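Local coordinates for sensor protein (Rhodopseudomonas palustris, PDB 2OOL) that binds a biliverdin chromophore as the chromophore-binding fragment of a bacteriophytochrome, a photoreceptor that is probably also a sensor histidine kinase, at residues Ala281-Ile286 with Trp293-Cys298; Arg181-Gln186 with Ser297-Thr302; Thr164-Ala169 with Gln194-Asp199; Arg174-Phe179 with Gln312-Ile317. All coordinates share one frame; numbering follows the deposited sequence.

All four contacts lie in the GAF domain. Contacts 1 and 2 are buried strand pairings on either side of strand 291-300, with Ser-297 and Cys-298 in both, and both combine backbone hydrogen bonding with polar groups turned to the biliverdin. Contacts 3 and 4 share helix 162-177 and have no clear hydrogen bond across them. Contact 3 sets the helix against strand 193-200, second from the sheet's end, at a partly exposed margin of the fold, whereas contact 4 packs its end on helix 308-332 in a mostly buried, apolar layer. The Arg-174 to Asp-199 salt bridge ties contact 4 to contact 3, and Met-282 on Thr-177 brings contact 1 onto contact 4.

Contact 1: residues Ala281-Ile286 with Trp293-Cys298; sequences AMSISI and WGMISC. With LBV (3-[2-[(Z)-[3-(2-carboxyethyl)-5-[(Z)-(4-ethenyl-3-methyl-5-oxidanylidene-pyrrol-2-ylidene)methyl]-4-methyl-pyrrol-1-ium -2-ylidene]methyl]-5-[(Z)-[(3E)-3-ethylidene-4-methyl-5-oxidanylidene-pyrrolidin-2-ylidene]methyl]-4-methyl-1H-pyrrol-3- yl]propanoic acid), chain C.
Ser-283 and Ser-297 pair across an antiparallel beta hairpin, strands 280-288 and 291-300, in the GAF sheet that carries the biliverdin. Backbone hydrogen bonds join Met-282 to Cys-298 and Ile-284 to Ile-296 in both directions. The pattern is irregular near the turn: Trp-293 and Gly-294 both face Ile-286 in a classic beta bulge. The carbonyl O of Ile-286 accepts from Trp-293 N at 2.8 Å and only weakly from Gly-294 N at 3.4 Å.

Polar groups line the chromophore face. Ser-283 OG meets the propionate oxygen O1C of the bilin at a doubtfully short separation, and is also hydrogen-bonded to Arg-231 NH2. A water bridges the same propionate to the opposite strand, 2.8 Å from both O1C and Ser-297 OG. Met-295 adds an apolar contact on this face: bent at its second and third torsions, it lays its CE 3.9 Å from the bilin methyl CMC.

The reverse face is apolar and covered by helices 162-177 and 308-332. Here Met-282 runs extended to a bend at its last torsion, which sets CE 3.9 Å from Cys-298 SG. Farther along, Ile-286 lies alongside the indole of Trp-293, both side chains pointing the same way. Two branches of the isoleucine do the touching: CG2 comes 3.8 Å from CE3 of Trp-293, and CD1 reaches its CZ3, also at 3.8 Å.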
# COMPACT_ATOMS: atom_id res chain seq x y z
N ALA A 281 1.13 23.07 2.46
CA ALA A 281 1.20 22.43 3.77
C ALA A 281 0.24 21.23 3.81
O ALA A 281 -0.87 21.30 3.29
CB ALA A 281 0.79 23.39 4.84
N MET A 282 0.68 20.16 4.44
CA MET A 282 -0.18 19.02 4.72
C MET A 282 0.22 18.39 6.04
O MET A 282 1.43 18.16 6.29
CB MET A 282 -0.04 17.94 3.65
CG MET A 282 -0.83 16.65 4.02
SD MET A 282 -0.81 15.40 2.73
CE MET A 282 0.90 15.04 2.62
N SER A 283 -0.76 18.04 6.86
CA SER A 283 -0.44 17.40 8.12
C SER A 283 -1.40 16.27 8.47
O SER A 283 -2.51 16.22 8.00
CB SER A 283 -0.30 18.46 9.25
OG SER A 283 -1.43 19.30 9.36
N ILE A 284 -0.86 15.32 9.24
CA ILE A 284 -1.54 14.12 9.68
C ILE A 284 -1.31 14.02 11.18
O ILE A 284 -0.16 14.09 11.68
CB ILE A 284 -0.95 12.85 9.01
CG1 ILE A 284 -0.99 12.91 7.46
CG2 ILE A 284 -1.63 11.62 9.51
CD1 ILE A 284 0.30 13.34 6.87
N SER A 285 -2.39 13.85 11.91
CA SER A 285 -2.39 13.70 13.39
C SER A 285 -1.79 12.38 13.87
O SER A 285 -1.93 11.35 13.21
CB SER A 285 -3.85 13.85 13.91
OG SER A 285 -4.32 15.16 13.63
N ILE A 286 -1.13 12.40 15.01
CA ILE A 286 -0.80 11.15 15.71
C ILE A 286 -1.58 11.16 17.00
O ILE A 286 -1.45 12.07 17.80
CB ILE A 286 0.72 11.02 16.01
CG1 ILE A 286 1.52 11.10 14.71
CG2 ILE A 286 1.01 9.72 16.84
CD1 ILE A 286 3.04 11.31 14.93
N TRP A 293 -0.97 13.26 20.24
CA TRP A 293 0.39 13.04 20.70
C TRP A 293 1.37 13.91 19.95
O TRP A 293 2.41 14.30 20.49
CB TRP A 293 0.73 11.56 20.52
CG TRP A 293 2.12 11.17 20.90
CD1 TRP A 293 2.52 10.62 22.09
CD2 TRP A 293 3.31 11.25 20.08
NE1 TRP A 293 3.87 10.37 22.06
CE2 TRP A 293 4.38 10.74 20.84
CE3 TRP A 293 3.56 11.71 18.79
CZ2 TRP A 293 5.68 10.68 20.36
CZ3 TRP A 293 4.87 11.65 18.30
CH2 TRP A 293 5.90 11.13 19.09
N GLY A 294 1.05 14.15 18.69
CA GLY A 294 1.92 14.88 17.75
C GLY A 294 1.31 14.98 16.35
O GLY A 294 0.16 14.60 16.13
N MET A 295 2.10 15.51 15.41
CA MET A 295 1.69 15.67 14.01
C MET A 295 2.87 15.40 13.08
O MET A 295 4.01 15.68 13.42
CB MET A 295 1.27 17.12 13.74
CG MET A 295 0.31 17.71 14.71
SD MET A 295 -1.39 17.83 14.10
CE MET A 295 -1.27 19.46 13.36
N ILE A 296 2.57 14.81 11.92
CA ILE A 296 3.46 14.79 10.78
C ILE A 296 3.09 16.00 9.95
O ILE A 296 1.97 16.13 9.49
CB ILE A 296 3.28 13.52 9.93
CG1 ILE A 296 3.42 12.30 10.84
CG2 ILE A 296 4.29 13.51 8.78
CD1 ILE A 296 3.57 10.97 10.10
N SER A 297 4.03 16.94 9.86
CA SER A 297 3.82 18.20 9.16
C SER A 297 4.72 18.24 7.92
O SER A 297 5.94 18.06 8.02
CB SER A 297 4.25 19.35 10.07
OG SER A 297 4.07 20.63 9.47
N CYS A 298 4.10 18.47 6.77
CA CYS A 298 4.71 18.39 5.46
C CYS A 298 4.64 19.78 4.78
O CYS A 298 3.59 20.31 4.57
CB CYS A 298 3.97 17.35 4.62
SG CYS A 298 3.56 15.74 5.40
C1A LBV C . -0.34 31.13 15.13
C1B LBV C . -3.75 28.55 13.91
O1B LBV C . -8.28 26.21 9.93
C1C LBV C . -1.66 24.85 12.31
O1C LBV C . -0.67 21.41 8.54
C1D LBV C . 3.03 24.38 12.68
C2A LBV C . -1.06 32.13 16.00
C2B LBV C . -5.02 28.08 13.55
O2B LBV C . -7.38 24.23 10.26
C2C LBV C . -1.29 23.62 11.73
O2C LBV C . -0.38 23.56 8.10
C2D LBV C . 4.17 24.37 13.52
C3A LBV C . -2.48 31.57 15.85
C3B LBV C . -4.86 26.86 12.90
C3C LBV C . 0.06 23.46 11.97
C3D LBV C . 5.17 23.76 12.80
C4A LBV C . -2.45 30.42 15.01
C4B LBV C . -3.47 26.56 12.91
C4C LBV C . 0.52 24.61 12.64
C4D LBV C . 4.63 23.42 11.55
CAA LBV C . -3.65 32.07 16.45
CAB LBV C . -6.00 26.02 12.30
CAC LBV C . -2.12 22.55 10.97
CAD LBV C . 6.46 23.59 13.25
CBA LBV C . -3.80 33.27 17.45
CBB LBV C . -6.09 26.15 10.80
CBC LBV C . -2.26 22.94 9.47
CBD LBV C . 7.45 22.95 12.51
CGB LBV C . -7.37 25.46 10.29
CGC LBV C . -0.99 22.60 8.62
CHB LBV C . -3.62 29.72 14.67
CHC LBV C . -2.98 25.36 12.30
CHD LBV C . 1.81 24.90 13.09
CMA LBV C . -0.93 33.53 15.36
CMB LBV C . -6.36 28.81 13.79
CMC LBV C . 0.84 22.21 11.50
CMD LBV C . 4.32 24.91 14.96
N_A LBV C . -1.18 30.21 14.62
O_A LBV C . 0.87 31.15 14.90
N_B LBV C . -2.88 27.60 13.53
N_C LBV C . -0.54 25.39 12.81
N_D LBV C . 3.36 23.82 11.53
O_D LBV C . 5.20 22.85 10.60
O HOH W 1 1.92 20.99 7.68

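Contact 2: residues Arg181-Gln186 with Ser297-Thr302; sequences RIKVYQ and SCHNLT. With LBV (3-[2-[(Z)-[3-(2-carboxyethyl)-5-[(Z)-(4-ethenyl-3-methyl-5-oxidanylidene-pyrrol-2-ylidene)methyl]-4-methyl-pyrrol-1-ium -2-ylidene]methyl]-5-[(Z)-[(3E)-3-ethylidene-4-methyl-5-oxidanylidene-pyrrolidin-2-ylidene]methyl]-4-methyl-1H-pyrrol-3- yl]propanoic acid), chain C.
ND1 of His-299 is approached by two basic side chains of the facing strand. Arg-181 NH1 donates a straight hydrogen bond to it (2.9 Å, 164° at the hydrogen) that lies in both the imidazole and the guanidinium planes, although those planes are turned 65° from each other. Lys-183 arrives from another direction, crossing the histidine at about a right angle with NZ over one ring face, 3.0 Å from ND1. Bends at its last two torsions fold the lysine back over the imidazole, and its CE makes a CH-pi contact 4.0 Å from the ring centroid. Packed so close to the guanidinium and the imidazole, the ammonium might lose its proton more readily than usual, although Glu-198 also touches both Arg-181 and Lys-183. A second hold on the guanidinium comes from Pro-205 O, which accepts from NH2.

The backbones are antiparallel, with reciprocal hydrogen bonds at the Arg-181 to His-299 and Lys-183 to Ser-297 pairs. On the face covered by helix 162-177, Ile-182 CD1 presses tightly on Cys-298 CB at 3.5 Å.

On the polar face, Ser-297 holds OG anti to the backbone N (chi1 -179°), which carries the hydroxyl to the bilin, where it donates to the carbonyl O_D at 2.7 Å. The same oxygen lies obliquely to the His-299 ring, 2.9 Å from CE1 and 3.1 Å from NE2. Neighbouring central strands of an antiparallel sheet thus present polar side chains to the chromophore's D ring, the arrangement of the bilin pocket in a phytochrome GAF domain.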
# COMPACT_ATOMS: atom_id res chain seq x y z
N ARG A 181 9.94 18.98 2.76
CA ARG A 181 10.32 18.82 4.17
C ARG A 181 9.21 18.19 4.98
O ARG A 181 8.10 18.71 5.02
CB ARG A 181 10.65 20.19 4.79
CG ARG A 181 11.21 20.12 6.22
CD ARG A 181 11.61 21.50 6.72
NE ARG A 181 10.48 22.43 6.81
CZ ARG A 181 10.59 23.75 6.81
NH1 ARG A 181 9.52 24.48 6.93
NH2 ARG A 181 11.75 24.34 6.72
N ILE A 182 9.50 17.05 5.59
CA ILE A 182 8.56 16.36 6.44
C ILE A 182 9.12 16.35 7.86
O ILE A 182 10.27 15.95 8.07
CB ILE A 182 8.34 14.91 5.97
CG1 ILE A 182 8.04 14.83 4.46
CG2 ILE A 182 7.27 14.19 6.80
CD1 ILE A 182 6.94 15.68 3.94
N LYS A 183 8.29 16.76 8.83
CA LYS A 183 8.69 16.86 10.25
C LYS A 183 7.77 16.03 11.11
O LYS A 183 6.60 16.00 10.87
CB LYS A 183 8.62 18.32 10.71
CG LYS A 183 9.67 19.26 10.00
CD LYS A 183 9.20 20.72 9.92
CE LYS A 183 7.93 20.88 9.09
NZ LYS A 183 8.11 21.07 7.65
N VAL A 184 8.29 15.37 12.14
CA VAL A 184 7.43 14.77 13.15
C VAL A 184 7.55 15.67 14.38
O VAL A 184 8.64 15.93 14.88
CB VAL A 184 7.82 13.34 13.47
CG1 VAL A 184 6.85 12.76 14.52
CG2 VAL A 184 7.82 12.55 12.19
N TYR A 185 6.42 16.17 14.81
CA TYR A 185 6.30 17.21 15.83
C TYR A 185 5.58 16.56 17.00
O TYR A 185 4.47 16.06 16.82
CB TYR A 185 5.40 18.33 15.28
CG TYR A 185 5.27 19.57 16.15
CD1 TYR A 185 4.07 19.88 16.80
CD2 TYR A 185 6.31 20.45 16.29
CE1 TYR A 185 3.94 21.03 17.58
CE2 TYR A 185 6.20 21.60 17.09
CZ TYR A 185 5.00 21.89 17.72
OH TYR A 185 4.91 23.05 18.52
N GLN A 186 6.18 16.59 18.19
CA GLN A 186 5.60 15.94 19.36
C GLN A 186 5.19 16.99 20.36
O GLN A 186 5.93 17.95 20.60
CB GLN A 186 6.64 15.02 20.04
CG GLN A 186 6.06 14.18 21.19
CD GLN A 186 7.13 13.39 21.94
OE1 GLN A 186 6.81 12.53 22.76
NE2 GLN A 186 8.37 13.67 21.67
N SER A 297 4.03 16.94 9.86
CA SER A 297 3.82 18.20 9.16
C SER A 297 4.72 18.24 7.92
O SER A 297 5.94 18.06 8.02
CB SER A 297 4.25 19.35 10.07
OG SER A 297 4.07 20.63 9.47
N CYS A 298 4.10 18.47 6.77
CA CYS A 298 4.71 18.39 5.46
C CYS A 298 4.64 19.78 4.78
O CYS A 298 3.59 20.31 4.57
CB CYS A 298 3.97 17.35 4.62
SG CYS A 298 3.56 15.74 5.40
N HIS A 299 5.79 20.35 4.43
CA HIS A 299 5.83 21.66 3.80
C HIS A 299 6.50 21.59 2.42
O HIS A 299 7.41 20.79 2.19
CB HIS A 299 6.66 22.61 4.64
CG HIS A 299 6.01 23.03 5.92
ND1 HIS A 299 6.73 23.64 6.94
CD2 HIS A 299 4.74 22.88 6.38
CE1 HIS A 299 5.91 23.88 7.95
NE2 HIS A 299 4.70 23.44 7.63
N ASN A 300 6.01 22.43 1.52
CA ASN A 300 6.61 22.60 0.23
C ASN A 300 6.80 24.10 -0.04
O ASN A 300 6.00 24.92 0.38
CB ASN A 300 5.77 21.93 -0.88
CG ASN A 300 6.64 21.44 -2.04
OD1 ASN A 300 7.47 20.56 -1.85
ND2 ASN A 300 6.48 22.04 -3.24
N LEU A 301 7.86 24.43 -0.74
CA LEU A 301 8.13 25.82 -1.07
C LEU A 301 7.06 26.40 -1.95
O LEU A 301 6.62 27.54 -1.74
CB LEU A 301 9.47 25.94 -1.79
CG LEU A 301 9.97 27.38 -2.10
CD1 LEU A 301 10.59 28.05 -0.86
CD2 LEU A 301 10.95 27.37 -3.27
N THR A 302 6.63 25.63 -2.95
CA THR A 302 5.72 26.14 -3.98
C THR A 302 4.39 25.38 -3.84
O THR A 302 4.38 24.28 -3.30
CB THR A 302 6.37 25.94 -5.40
OG1 THR A 302 6.60 24.55 -5.57
CG2 THR A 302 7.77 26.64 -5.53
C1A LBV C . -0.34 31.13 15.13
C1B LBV C . -3.75 28.55 13.91
O1B LBV C . -8.28 26.21 9.93
C1C LBV C . -1.66 24.85 12.31
O1C LBV C . -0.67 21.41 8.54
C1D LBV C . 3.03 24.38 12.68
C2A LBV C . -1.06 32.13 16.00
C2B LBV C . -5.02 28.08 13.55
O2B LBV C . -7.38 24.23 10.26
C2C LBV C . -1.29 23.62 11.73
O2C LBV C . -0.38 23.56 8.10
C2D LBV C . 4.17 24.37 13.52
C3A LBV C . -2.48 31.57 15.85
C3B LBV C . -4.86 26.86 12.90
C3C LBV C . 0.06 23.46 11.97
C3D LBV C . 5.17 23.76 12.80
C4A LBV C . -2.45 30.42 15.01
C4B LBV C . -3.47 26.56 12.91
C4C LBV C . 0.52 24.61 12.64
C4D LBV C . 4.63 23.42 11.55
CAA LBV C . -3.65 32.07 16.45
CAB LBV C . -6.00 26.02 12.30
CAC LBV C . -2.12 22.55 10.97
CAD LBV C . 6.46 23.59 13.25
CBA LBV C . -3.80 33.27 17.45
CBB LBV C . -6.09 26.15 10.80
CBC LBV C . -2.26 22.94 9.47
CBD LBV C . 7.45 22.95 12.51
CGB LBV C . -7.37 25.46 10.29
CGC LBV C . -0.99 22.60 8.62
CHB LBV C . -3.62 29.72 14.67
CHC LBV C . -2.98 25.36 12.30
CHD LBV C . 1.81 24.90 13.09
CMA LBV C . -0.93 33.53 15.36
CMB LBV C . -6.36 28.81 13.79
CMC LBV C . 0.84 22.21 11.50
CMD LBV C . 4.32 24.91 14.96
N_A LBV C . -1.18 30.21 14.62
O_A LBV C . 0.87 31.15 14.90
N_B LBV C . -2.88 27.60 13.53
N_C LBV C . -0.54 25.39 12.81
N_D LBV C . 3.36 23.82 11.53
O_D LBV C . 5.20 22.85 10.60

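Contact 3: residues Thr164-Ala169 with Gln194-Asp199; sequences TACWIA and QVIAED
The indole of Trp-167 meets strand 193-200 with its pyrrole edge. At that edge, near the ring plane, lies the carbonyl O of Glu-198, 3.4 Å from CD1. The carboxylate of Asp-199 comes in obliquely, its OD1 3.5 Å from NE1, with the carboxylate and ring planes 84° apart, almost perpendicular. Trp-167 carries its CG anti to the backbone N, and this swings the ring out from the flank of the helix and along the strand toward Glu-198 and Asp-199, until its edge comes beside these two oxygens. The residue remains largely exposed, so the indole covers the margin of the contact more than its interior. The other oxygen of Asp-199, OD2, is taken by a salt bridge from Arg-174, about two turns farther along the same helix, which holds the carboxylate beside the tryptophan.

Helix 162-177 here lies across one face of the antiparallel GAF sheet, inclined 36° to strand 193-200, with the two axes 7.2 Å apart. Such a close approach is consistent with the small side chains here. Ala-197 points its methyl at the helix, and CB meets Cys-166 CB at 3.6 Å and the backbone N of Trp-167 at 3.9 Å. Strand 193-200 is kinked at this level by a classic beta bulge, Ile-196 and Ala-197 both facing Val-184 of the neighbouring strand, and Val-184 itself also packs on Cys-166. The end of Ile-196 also reaches the helix: its CG1 sits between the backbone N and the carbonyl carbon (chi1 57°), and CD1 at the end of that branch touches Cys-166 SG at 3.9 Å.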
# COMPACT_ATOMS: atom_id res chain seq x y z
N THR A 164 14.22 6.84 15.51
CA THR A 164 14.34 5.97 14.34
C THR A 164 12.94 5.70 13.74
O THR A 164 12.78 5.72 12.53
CB THR A 164 15.03 4.64 14.70
OG1 THR A 164 16.27 4.92 15.37
CG2 THR A 164 15.32 3.78 13.45
N ALA A 165 11.96 5.44 14.60
CA ALA A 165 10.62 5.15 14.13
C ALA A 165 10.06 6.39 13.42
O ALA A 165 9.53 6.30 12.31
CB ALA A 165 9.72 4.75 15.28
N CYS A 166 10.24 7.55 14.05
CA CYS A 166 9.75 8.80 13.51
C CYS A 166 10.40 9.15 12.19
O CYS A 166 9.71 9.66 11.28
CB CYS A 166 9.90 9.93 14.52
SG CYS A 166 8.74 9.71 15.89
N TRP A 167 11.69 8.88 12.06
CA TRP A 167 12.44 9.17 10.83
C TRP A 167 12.07 8.22 9.68
O TRP A 167 11.98 8.63 8.54
CB TRP A 167 13.96 9.19 11.08
CG TRP A 167 14.69 9.51 9.81
CD1 TRP A 167 15.01 10.74 9.32
CD2 TRP A 167 15.11 8.56 8.82
NE1 TRP A 167 15.64 10.61 8.10
CE2 TRP A 167 15.69 9.28 7.76
CE3 TRP A 167 15.05 7.16 8.74
CZ2 TRP A 167 16.21 8.66 6.64
CZ3 TRP A 167 15.58 6.54 7.62
CH2 TRP A 167 16.15 7.29 6.59
N ILE A 168 11.84 6.95 9.97
CA ILE A 168 11.32 6.03 8.98
C ILE A 168 9.99 6.60 8.47
O ILE A 168 9.77 6.70 7.29
CB ILE A 168 11.15 4.59 9.55
CG1 ILE A 168 12.54 3.95 9.84
CG2 ILE A 168 10.34 3.70 8.59
CD1 ILE A 168 12.59 2.91 10.98
N ALA A 169 9.11 7.03 9.36
CA ALA A 169 7.81 7.57 8.94
C ALA A 169 7.99 8.78 8.03
O ALA A 169 7.38 8.82 6.98
CB ALA A 169 6.95 7.93 10.14
N GLN A 194 8.01 20.15 19.94
CA GLN A 194 9.34 20.12 19.34
C GLN A 194 9.35 19.20 18.11
O GLN A 194 8.75 18.13 18.14
CB GLN A 194 10.33 19.57 20.37
CG GLN A 194 11.78 19.71 19.99
CD GLN A 194 12.70 19.08 20.99
OE1 GLN A 194 12.28 18.25 21.79
NE2 GLN A 194 13.95 19.49 20.97
N VAL A 195 10.10 19.58 17.07
CA VAL A 195 10.40 18.71 15.93
C VAL A 195 11.41 17.66 16.39
O VAL A 195 12.56 17.97 16.68
CB VAL A 195 10.97 19.53 14.75
CG1 VAL A 195 11.40 18.61 13.58
CG2 VAL A 195 9.90 20.63 14.26
N ILE A 196 10.97 16.42 16.48
CA ILE A 196 11.84 15.36 16.95
C ILE A 196 12.45 14.53 15.82
O ILE A 196 13.40 13.76 16.04
CB ILE A 196 11.13 14.48 17.98
CG1 ILE A 196 9.84 13.88 17.39
CG2 ILE A 196 10.78 15.33 19.21
CD1 ILE A 196 9.24 12.76 18.21
N ALA A 197 11.94 14.67 14.61
CA ALA A 197 12.53 13.99 13.45
C ALA A 197 12.17 14.80 12.22
O ALA A 197 11.24 15.61 12.27
CB ALA A 197 12.01 12.55 13.30
N GLU A 198 12.93 14.59 11.15
CA GLU A 198 12.86 15.38 9.95
C GLU A 198 13.49 14.66 8.77
O GLU A 198 14.53 14.08 8.89
CB GLU A 198 13.61 16.69 10.13
CG GLU A 198 13.32 17.73 9.06
CD GLU A 198 14.05 19.03 9.35
OE1 GLU A 198 15.30 18.98 9.40
OE2 GLU A 198 13.34 20.07 9.55
N ASP A 199 12.82 14.67 7.62
CA ASP A 199 13.50 14.32 6.37
C ASP A 199 13.19 15.41 5.39
O ASP A 199 12.03 15.79 5.22
CB ASP A 199 13.02 12.98 5.84
CG ASP A 199 13.98 12.35 4.83
OD1 ASP A 199 15.20 12.25 5.07
OD2 ASP A 199 13.50 11.96 3.76

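Contact 4: residues Arg174-Phe179 with Gln312-Ile317; sequences RRITGF and QACELI
Ile-176 drives its CD1 among Ala-313, Cys-314 and Ile-317 where two helices of the GAF domain, 162-177 and 308-332, pack against each other on the face of the sheet away from the bilin. The isoleucine's CG1 lies between the backbone N and the carbonyl carbon (chi1 67°), and the extended second torsion carries CD1 straight to the facing helix. There it sits 3.9 Å from Ala-313 CB, while it meets Ile-317 CD1 tip to tip at 4.0 Å and the thiol SG of Cys-314 at 4.1 Å. Ala-313 and Cys-314 are neighbours on one turn and Ile-317 lies a turn further along, so one methyl touches three side chains of the facing helix. Thr-177 adds the shortest approach, its CG2 3.5 Å from Cys-314 SG. This part is apolar and mostly buried: Cys-314 also touches Ile-284 of the sheet, Thr-177 touches Met-282, and Phe-145 of helix 142-157 packs on both Ile-176 and Ala-313.

The outer side is looser. Ile-176 is itself partly exposed, and Arg-175, fully exposed, forms a salt bridge with Glu-172 of its own helix. Beyond helix 308-332 lies the second subunit: Gln-312 packs on its Arg-154 and Leu-316 on its Gln-157, but the ion pair from Glu-315 to that Arg-154 is long and weak.

Helix 162-177 ends here, with Gly-178 leaving helical geometry at a positive phi of 70°. Although its methyl faces the other helix, Thr-177 turns its hydroxyl back to its own chain: OG1 is hydrogen-bonded to Val-173 O and weakly accepts from Phe-179 N at 3.3 Å.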
# COMPACT_ATOMS: atom_id res chain seq x y z
N ARG A 174 7.93 11.53 2.70
CA ARG A 174 8.55 12.41 1.73
C ARG A 174 8.65 11.72 0.36
O ARG A 174 8.39 12.33 -0.67
CB ARG A 174 9.94 12.90 2.17
CG ARG A 174 10.42 14.04 1.32
CD ARG A 174 11.72 14.71 1.83
NE ARG A 174 12.91 13.86 1.79
CZ ARG A 174 13.72 13.71 0.73
NH1 ARG A 174 13.48 14.33 -0.42
NH2 ARG A 174 14.79 12.94 0.84
N ARG A 175 9.02 10.44 0.39
CA ARG A 175 9.05 9.60 -0.81
C ARG A 175 7.77 9.65 -1.65
O ARG A 175 7.82 9.76 -2.87
CB ARG A 175 9.26 8.14 -0.41
CG ARG A 175 10.02 7.29 -1.42
CD ARG A 175 10.39 5.94 -0.79
NE ARG A 175 11.64 6.01 -0.03
CZ ARG A 175 11.80 5.81 1.28
NH1 ARG A 175 10.80 5.49 2.08
NH2 ARG A 175 13.03 5.90 1.80
N ILE A 176 6.61 9.60 -1.00
CA ILE A 176 5.36 9.41 -1.71
C ILE A 176 4.59 10.70 -1.91
O ILE A 176 3.65 10.71 -2.70
CB ILE A 176 4.49 8.33 -1.03
CG1 ILE A 176 4.01 8.80 0.35
CG2 ILE A 176 5.29 6.99 -0.90
CD1 ILE A 176 3.10 7.79 1.07
N THR A 177 4.97 11.77 -1.23
CA THR A 177 4.32 13.07 -1.38
C THR A 177 5.11 14.00 -2.29
O THR A 177 4.55 14.90 -2.91
CB THR A 177 4.08 13.79 -0.00
OG1 THR A 177 5.30 14.05 0.70
CG2 THR A 177 3.15 12.99 0.91
N GLY A 178 6.43 13.81 -2.34
CA GLY A 178 7.31 14.75 -3.00
C GLY A 178 7.50 16.09 -2.32
O GLY A 178 8.09 16.99 -2.90
N PHE A 179 7.01 16.26 -1.10
CA PHE A 179 7.08 17.57 -0.44
C PHE A 179 8.54 17.78 -0.01
O PHE A 179 9.27 16.82 0.28
CB PHE A 179 6.12 17.66 0.76
CG PHE A 179 4.75 18.25 0.44
CD1 PHE A 179 4.03 17.88 -0.71
CD2 PHE A 179 4.17 19.15 1.31
CE1 PHE A 179 2.78 18.39 -0.95
CE2 PHE A 179 2.91 19.67 1.08
CZ PHE A 179 2.21 19.30 -0.06
N GLN A 312 -4.35 8.95 2.11
CA GLN A 312 -4.73 7.75 2.84
C GLN A 312 -3.48 6.87 3.17
O GLN A 312 -3.48 6.15 4.18
CB GLN A 312 -5.72 6.89 2.08
CG GLN A 312 -7.12 7.47 1.92
CD GLN A 312 -8.02 6.55 1.11
OE1 GLN A 312 -7.72 6.21 -0.07
NE2 GLN A 312 -9.09 6.09 1.73
N ALA A 313 -2.47 6.92 2.29
CA ALA A 313 -1.23 6.17 2.51
C ALA A 313 -0.44 6.78 3.68
O ALA A 313 -0.02 6.07 4.55
CB ALA A 313 -0.38 6.11 1.25
N CYS A 314 -0.25 8.10 3.67
CA CYS A 314 0.32 8.83 4.79
C CYS A 314 -0.37 8.54 6.12
O CYS A 314 0.29 8.50 7.16
CB CYS A 314 0.31 10.35 4.51
SG CYS A 314 1.25 10.86 2.98
N GLU A 315 -1.69 8.38 6.11
CA GLU A 315 -2.47 8.17 7.31
C GLU A 315 -2.18 6.78 7.87
O GLU A 315 -2.03 6.61 9.07
CB GLU A 315 -3.96 8.35 7.06
CG GLU A 315 -4.77 8.26 8.34
CD GLU A 315 -6.30 8.32 8.09
OE1 GLU A 315 -6.75 8.17 6.95
OE2 GLU A 315 -7.05 8.49 9.07
N LEU A 316 -2.13 5.81 6.95
CA LEU A 316 -1.72 4.45 7.28
C LEU A 316 -0.35 4.42 7.95
O LEU A 316 -0.18 3.77 9.01
CB LEU A 316 -1.67 3.58 6.02
CG LEU A 316 -1.25 2.13 6.16
CD1 LEU A 316 -2.10 1.34 7.17
CD2 LEU A 316 -1.27 1.47 4.77
N ILE A 317 0.61 5.10 7.34
CA ILE A 317 1.97 5.21 7.90
C ILE A 317 1.94 5.78 9.32
O ILE A 317 2.63 5.27 10.24
CB ILE A 317 2.87 6.00 6.95
CG1 ILE A 317 3.29 5.10 5.77
CG2 ILE A 317 4.17 6.52 7.64
CD1 ILE A 317 3.71 5.85 4.55